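Asp/Glu-specific dipeptidyl-peptidase (Flavobacterium psychrophilum, PDB 5JXF) removes dipeptides from the N-terminus of oligopeptides as a serine-type peptidase of family S46, with strict specificity for Asp or Glu at the P1 position. Local coordinates at residues 80-85 with 135-140; 142-147 with 199-204. All coordinates share one frame; numbering follows the deposited sequence.

Contact 1: 80-85 with 135-140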
loop_
_atom_site.group_PDB
_atom_site.type_symbol
_atom_site.label_atom_id
_atom_site.label_comp_id
_atom_site.label_asym_id
_atom_site.label_seq_id
_atom_site.Cartn_x
_atom_site.Cartn_y
_atom_site.Cartn_z
ATOM N N HIS A 80 33.210 -3.544 13.766
ATOM C CA HIS A 80 32.074 -4.295 14.275
ATOM C C HIS A 80 31.490 -3.537 15.455
ATOM O O HIS A 80 32.217 -3.213 16.392
ATOM C CB HIS A 80 32.534 -5.689 14.720
ATOM C CG HIS A 80 31.554 -6.783 14.511
ATOM N ND1 HIS A 80 30.185 -6.566 14.391
ATOM C CD2 HIS A 80 31.710 -8.121 14.427
ATOM C CE1 HIS A 80 29.574 -7.710 14.217
ATOM N NE2 HIS A 80 30.477 -8.682 14.246
ATOM N N PHE A 81 30.185 -3.283 15.437
ATOM C CA PHE A 81 29.541 -2.524 16.509
ATOM C C PHE A 81 28.778 -3.449 17.454
ATOM O O PHE A 81 27.716 -3.968 17.123
ATOM C CB PHE A 81 28.594 -1.456 15.923
ATOM C CG PHE A 81 28.061 -0.489 16.944
ATOM C CD1 PHE A 81 28.750 0.671 17.232
ATOM C CD2 PHE A 81 26.869 -0.743 17.607
ATOM C CE1 PHE A 81 28.264 1.579 18.171
ATOM C CE2 PHE A 81 26.372 0.159 18.542
ATOM C CZ PHE A 81 27.080 1.316 18.831
ATOM N N ASN A 82 29.350 -3.658 18.631
ATOM C CA ASN A 82 28.830 -4.588 19.627
ATOM C C ASN A 82 28.558 -5.995 19.128
ATOM O O ASN A 82 27.696 -6.669 19.670
ATOM C CB ASN A 82 27.554 -4.036 20.246
ATOM C CG ASN A 82 27.409 -4.429 21.702
ATOM O OD1 ASN A 82 28.403 -4.740 22.376
ATOM N ND2 ASN A 82 26.179 -4.413 22.203
ATOM N N GLY A 83 29.279 -6.437 18.100
ATOM C CA GLY A 83 29.108 -7.792 17.580
ATOM C C GLY A 83 27.810 -8.148 16.841
ATOM O O GLY A 83 27.617 -9.294 16.437
ATOM N N GLY A 84 26.923 -7.181 16.631
ATOM C CA GLY A 84 25.679 -7.463 15.924
ATOM C C GLY A 84 25.385 -6.495 14.784
ATOM O O GLY A 84 24.534 -6.761 13.942
ATOM N N CYS A 85 26.082 -5.363 14.767
ATOM C CA CYS A 85 25.872 -4.345 13.735
ATOM C C CYS A 85 27.198 -3.853 13.186
ATOM O O CYS A 85 28.270 -4.276 13.632
ATOM C CB CYS A 85 25.062 -3.169 14.292
ATOM S SG CYS A 85 23.572 -3.706 15.176
ATOM N N ASN A 135 29.211 -2.414 28.728
ATOM C CA ASN A 135 28.987 -3.590 27.901
ATOM C C ASN A 135 28.759 -3.254 26.438
ATOM O O ASN A 135 28.011 -3.940 25.746
ATOM C CB ASN A 135 27.800 -4.392 28.434
ATOM C CG ASN A 135 27.900 -4.643 29.916
ATOM O OD1 ASN A 135 28.992 -4.857 30.447
ATOM N ND2 ASN A 135 26.764 -4.595 30.602
ATOM N N LEU A 136 29.390 -2.187 25.972
ATOM C CA LEU A 136 29.337 -1.844 24.560
ATOM C C LEU A 136 30.749 -1.843 24.026
ATOM O O LEU A 136 31.576 -1.055 24.464
ATOM C CB LEU A 136 28.674 -0.476 24.333
ATOM C CG LEU A 136 28.648 0.075 22.903
ATOM C CD1 LEU A 136 27.937 -0.866 21.948
ATOM C CD2 LEU A 136 27.967 1.449 22.863
ATOM N N VAL A 137 31.018 -2.729 23.080
ATOM C CA VAL A 137 32.324 -2.781 22.456
ATOM C C VAL A 137 32.250 -2.535 20.952
ATOM O O VAL A 137 31.208 -2.711 20.315
ATOM C CB VAL A 137 33.009 -4.129 22.718
ATOM C CG1 VAL A 137 33.014 -4.449 24.233
ATOM C CG2 VAL A 137 32.341 -5.230 21.924
ATOM N N VAL A 138 33.379 -2.109 20.408
ATOM C CA VAL A 138 33.533 -1.827 18.989
ATOM C C VAL A 138 34.842 -2.483 18.571
ATOM O O VAL A 138 35.886 -2.216 19.167
ATOM C CB VAL A 138 33.563 -0.308 18.718
ATOM C CG1 VAL A 138 34.207 -0.005 17.397
ATOM C CG2 VAL A 138 32.145 0.285 18.789
ATOM N N THR A 139 34.788 -3.333 17.556
ATOM C CA THR A 139 35.921 -4.162 17.183
ATOM C C THR A 139 36.499 -3.848 15.811
ATOM O O THR A 139 35.801 -3.948 14.802
ATOM C CB THR A 139 35.514 -5.646 17.193
ATOM O OG1 THR A 139 35.058 -6.014 18.502
ATOM C CG2 THR A 139 36.683 -6.525 16.756
ATOM N N PHE A 140 37.780 -3.508 15.765
ATOM C CA PHE A 140 38.476 -3.305 14.498
ATOM C C PHE A 140 39.199 -4.546 14.012
ATOM O O PHE A 140 39.782 -5.295 14.811
ATOM C CB PHE A 140 39.469 -2.143 14.629
ATOM C CG PHE A 140 38.801 -0.818 14.797
ATOM C CD1 PHE A 140 38.320 -0.423 16.032
ATOM C CD2 PHE A 140 38.632 0.025 13.712
ATOM C CE1 PHE A 140 37.691 0.818 16.196
ATOM C CE2 PHE A 140 38.005 1.258 13.859
ATOM C CZ PHE A 140 37.535 1.656 15.110
HETATM O O HOH W 1 32.177 -5.995 18.379
#
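Phe81 and Leu136 meet through matching first torsions: in each, CG stands anti to the backbone N (chi1 -171° and 175°), and with the two side chains so directed Leu136 CD1 comes 3.9 Å from Phe81 CE2 in an off-centre CH-pi contact. At the other end of the ring, Val138 CG2 rests against Phe81 CD1. Leu136 CD1 does double duty, since it also lies 3.6 Å from Asn82 CG, touching CB of the same side chain as well.

Two antiparallel pairs fix this register. His80 and Thr139 form the hydrogen-bonded one, His80 N to Thr139 O and Thr139 N to His80 O both measuring 2.8 Å; Phe81 and Val138 form the non-hydrogen-bonded one. Beyond them Asn82 leaves the strand yet keeps hold of Val137 twice: its N makes a 2.7 Å hydrogen bond to Val137 O, and its OD1 accepts a weak but straight bond from Val137 N (3.4 Å, 171° at the hydrogen).

The turn that follows folds back into a classic beta bulge, Gly84 and Cys85 both facing Phe81. Cys85 O is gripped from opposite faces of its plane by Phe81 N and by His80 ND1, the latter at 3.1 Å, which restrains the imidazole while Gly83 CA lies over one of its faces. Strand 80-81 thus sits between strands 85-89 and 138-146, with the side chain of Phe81 about 8 Å from that of Ser662, the probable nucleophile. Phe241 of strand 239-245 meets the Phe81 ring edge-to-face, and Tyr285 stacks on His80.

Contact 2: 142-147 with 199-204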
loop_
_atom_site.group_PDB
_atom_site.type_symbol
_atom_site.label_atom_id
_atom_site.label_comp_id
_atom_site.label_asym_id
_atom_site.label_seq_id
_atom_site.Cartn_x
_atom_site.Cartn_y
_atom_site.Cartn_z
ATOM N N VAL A 142 42.297 -6.201 12.347
ATOM C CA VAL A 142 43.718 -5.967 12.034
ATOM C C VAL A 142 44.107 -6.765 10.803
ATOM O O VAL A 142 44.701 -6.238 9.875
ATOM C CB VAL A 142 44.635 -6.352 13.235
ATOM C CG1 VAL A 142 46.138 -6.130 12.896
ATOM C CG2 VAL A 142 44.240 -5.506 14.468
ATOM N N SER A 143 43.730 -8.038 10.772
ATOM C CA SER A 143 44.159 -8.916 9.693
ATOM C C SER A 143 43.258 -10.137 9.587
ATOM O O SER A 143 42.620 -10.526 10.558
ATOM C CB SER A 143 45.615 -9.363 9.909
ATOM O OG SER A 143 45.701 -10.318 10.953
ATOM N N ILE A 144 43.235 -10.732 8.399
ATOM C CA ILE A 144 42.375 -11.861 8.061
ATOM C C ILE A 144 43.245 -13.045 7.628
ATOM O O ILE A 144 43.908 -12.991 6.592
ATOM C CB ILE A 144 41.397 -11.477 6.943
ATOM C CG1 ILE A 144 40.481 -10.341 7.417
ATOM C CG2 ILE A 144 40.553 -12.664 6.503
ATOM C CD1 ILE A 144 39.629 -9.738 6.320
ATOM N N ASN A 145 43.242 -14.110 8.423
ATOM C CA ASN A 145 44.229 -15.177 8.258
ATOM C C ASN A 145 43.640 -16.581 8.151
ATOM O O ASN A 145 43.035 -17.096 9.089
ATOM C CB ASN A 145 45.217 -15.114 9.417
ATOM C CG ASN A 145 45.742 -13.712 9.644
ATOM O OD1 ASN A 145 45.122 -12.901 10.334
ATOM N ND2 ASN A 145 46.877 -13.413 9.043
ATOM N N ASP A 146 43.818 -17.200 6.996
ATOM C CA ASP A 146 43.333 -18.556 6.801
ATOM C C ASP A 146 44.090 -19.539 7.694
ATOM O O ASP A 146 45.324 -19.558 7.712
ATOM C CB ASP A 146 43.468 -18.970 5.339
ATOM C CG ASP A 146 42.732 -20.263 5.026
ATOM O OD1 ASP A 146 42.615 -21.130 5.922
ATOM O OD2 ASP A 146 42.270 -20.412 3.875
ATOM N N VAL A 147 43.339 -20.361 8.424
ATOM C CA VAL A 147 43.930 -21.343 9.330
ATOM C C VAL A 147 43.236 -22.695 9.209
ATOM O O VAL A 147 43.185 -23.458 10.173
ATOM C CB VAL A 147 43.861 -20.876 10.800
ATOM C CG1 VAL A 147 44.792 -19.687 11.036
ATOM C CG2 VAL A 147 42.441 -20.525 11.169
ATOM N N ILE A 199 38.965 -19.376 9.261
ATOM C CA ILE A 199 39.737 -18.145 9.172
ATOM C C ILE A 199 39.835 -17.468 10.521
ATOM O O ILE A 199 38.819 -17.314 11.211
ATOM C CB ILE A 199 39.113 -17.153 8.186
ATOM C CG1 ILE A 199 39.138 -17.711 6.765
ATOM C CG2 ILE A 199 39.830 -15.804 8.261
ATOM C CD1 ILE A 199 38.301 -16.894 5.790
ATOM N N LEU A 200 41.053 -17.059 10.883
ATOM C CA LEU A 200 41.302 -16.323 12.118
ATOM C C LEU A 200 41.438 -14.836 11.880
ATOM O O LEU A 200 42.166 -14.392 10.994
ATOM C CB LEU A 200 42.572 -16.841 12.821
ATOM C CG LEU A 200 43.018 -16.108 14.099
ATOM C CD1 LEU A 200 43.751 -17.069 15.030
ATOM C CD2 LEU A 200 43.894 -14.891 13.820
ATOM N N PHE A 201 40.771 -14.077 12.739
ATOM C CA PHE A 201 40.784 -12.630 12.701
ATOM C C PHE A 201 41.523 -12.095 13.912
ATOM O O PHE A 201 41.127 -12.335 15.055
ATOM C CB PHE A 201 39.347 -12.073 12.670
ATOM C CG PHE A 201 38.608 -12.368 11.397
ATOM C CD1 PHE A 201 38.148 -13.650 11.125
ATOM C CD2 PHE A 201 38.347 -11.357 10.483
ATOM C CE1 PHE A 201 37.453 -13.926 9.953
ATOM C CE2 PHE A 201 37.661 -11.624 9.309
ATOM C CZ PHE A 201 37.210 -12.909 9.043
ATOM N N VAL A 202 42.615 -11.390 13.649
ATOM C CA VAL A 202 43.267 -10.598 14.668
ATOM C C VAL A 202 42.487 -9.300 14.780
ATOM O O VAL A 202 42.176 -8.668 13.770
ATOM C CB VAL A 202 44.734 -10.282 14.329
ATOM C CG1 VAL A 202 45.313 -9.380 15.399
ATOM C CG2 VAL A 202 45.555 -11.567 14.192
ATOM N N THR A 203 42.181 -8.897 16.005
ATOM C CA THR A 203 41.294 -7.775 16.213
ATOM C C THR A 203 41.716 -6.942 17.390
ATOM O O THR A 203 42.487 -7.398 18.270
ATOM C CB THR A 203 39.836 -8.233 16.473
ATOM O OG1 THR A 203 39.755 -8.816 17.781
ATOM C CG2 THR A 203 39.375 -9.251 15.423
ATOM N N GLU A 204 41.223 -5.712 17.391
ATOM C CA GLU A 204 41.337 -4.807 18.524
ATOM C C GLU A 204 39.933 -4.479 19.033
ATOM O O GLU A 204 39.119 -3.905 18.312
ATOM C CB GLU A 204 42.078 -3.520 18.142
ATOM C CG GLU A 204 43.467 -3.744 17.563
ATOM C CD GLU A 204 44.260 -2.442 17.429
ATOM O OE1 GLU A 204 43.630 -1.347 17.449
ATOM O OE2 GLU A 204 45.511 -2.519 17.305
#
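A classic beta bulge opens this antiparallel strand pair of the sheet that strands 138-146 and 197-214 share: Val142 and Ser143 both face Val202, whose O takes a 2.9 Å bond from Val142 N and a weak one from Ser143 N. Val202 N returns a bond to Ser143 O. Farther along, regular pairing resumes, and Asn145 and Leu200 exchange backbone bonds, Leu200 N to Asn145 O being 2.7 Å. The N-to-C directions of 142-146 and 199-204 differ by 157°, close to antiparallel.

One face carries Ile144, Ile199 and Phe201. Ile144 and Phe201 lie side by side and point the same way, with Ile144 CG1 3.6 Å from Phe201 CE2. The torsion of Ile144 (chi1 -62°) turns CG1 away from its carbonyl carbon and leaves CG2 to meet Ile199 CG2 at 3.7 Å, so that CG1 mainly faces Phe201 and CG2 mainly Ile199. An alanine here is likely to leave the flank of the Phe201 ring and Ile199 CG2 without their aliphatic neighbour, opening a gap between them.

On the other face, Val202 CG2 touches Ser143 OG, and Leu200 CB lies against Val147 CG1. Helix 162-178 packs there through Val175, which touches both Val147 and Leu200, while strand 186-192 flanks the far edge of strand 197-214. Val147 stands at the N-cap position of helix 148-151, so the pair ends where the chain turns into that helix; just before it, Asp146 OD1 is hydrogen-bonded to Thr148 OG1. At the bulged end, Val142 and Glu204 cross at about a right angle, with Val142 CG2 3.6 Å from Glu204 CG.

Overall arrangement
Strand 138-146 serves both contacts: it pairs with strand 197-214 along its length, as contact 2 describes for its later part, and its first residues also pair with strand 80-81 on their other edge, in contact 1. The two join directly, for Phe140 N lies 2.9 Å from Glu204 O, a probable hydrogen bond, and Thr139 packs on Thr203. Both are partly buried, but the centre of contact 1 lies about 12 Å from the chain centre, close to the probable catalytic residues, that of contact 2 about 21 Å, remote from the annotated sites. Their chemistry differs as well: contact 1 is a short pairing extended by an asparagine side chain, contact 2 a longer strand pair with more aliphatic packing.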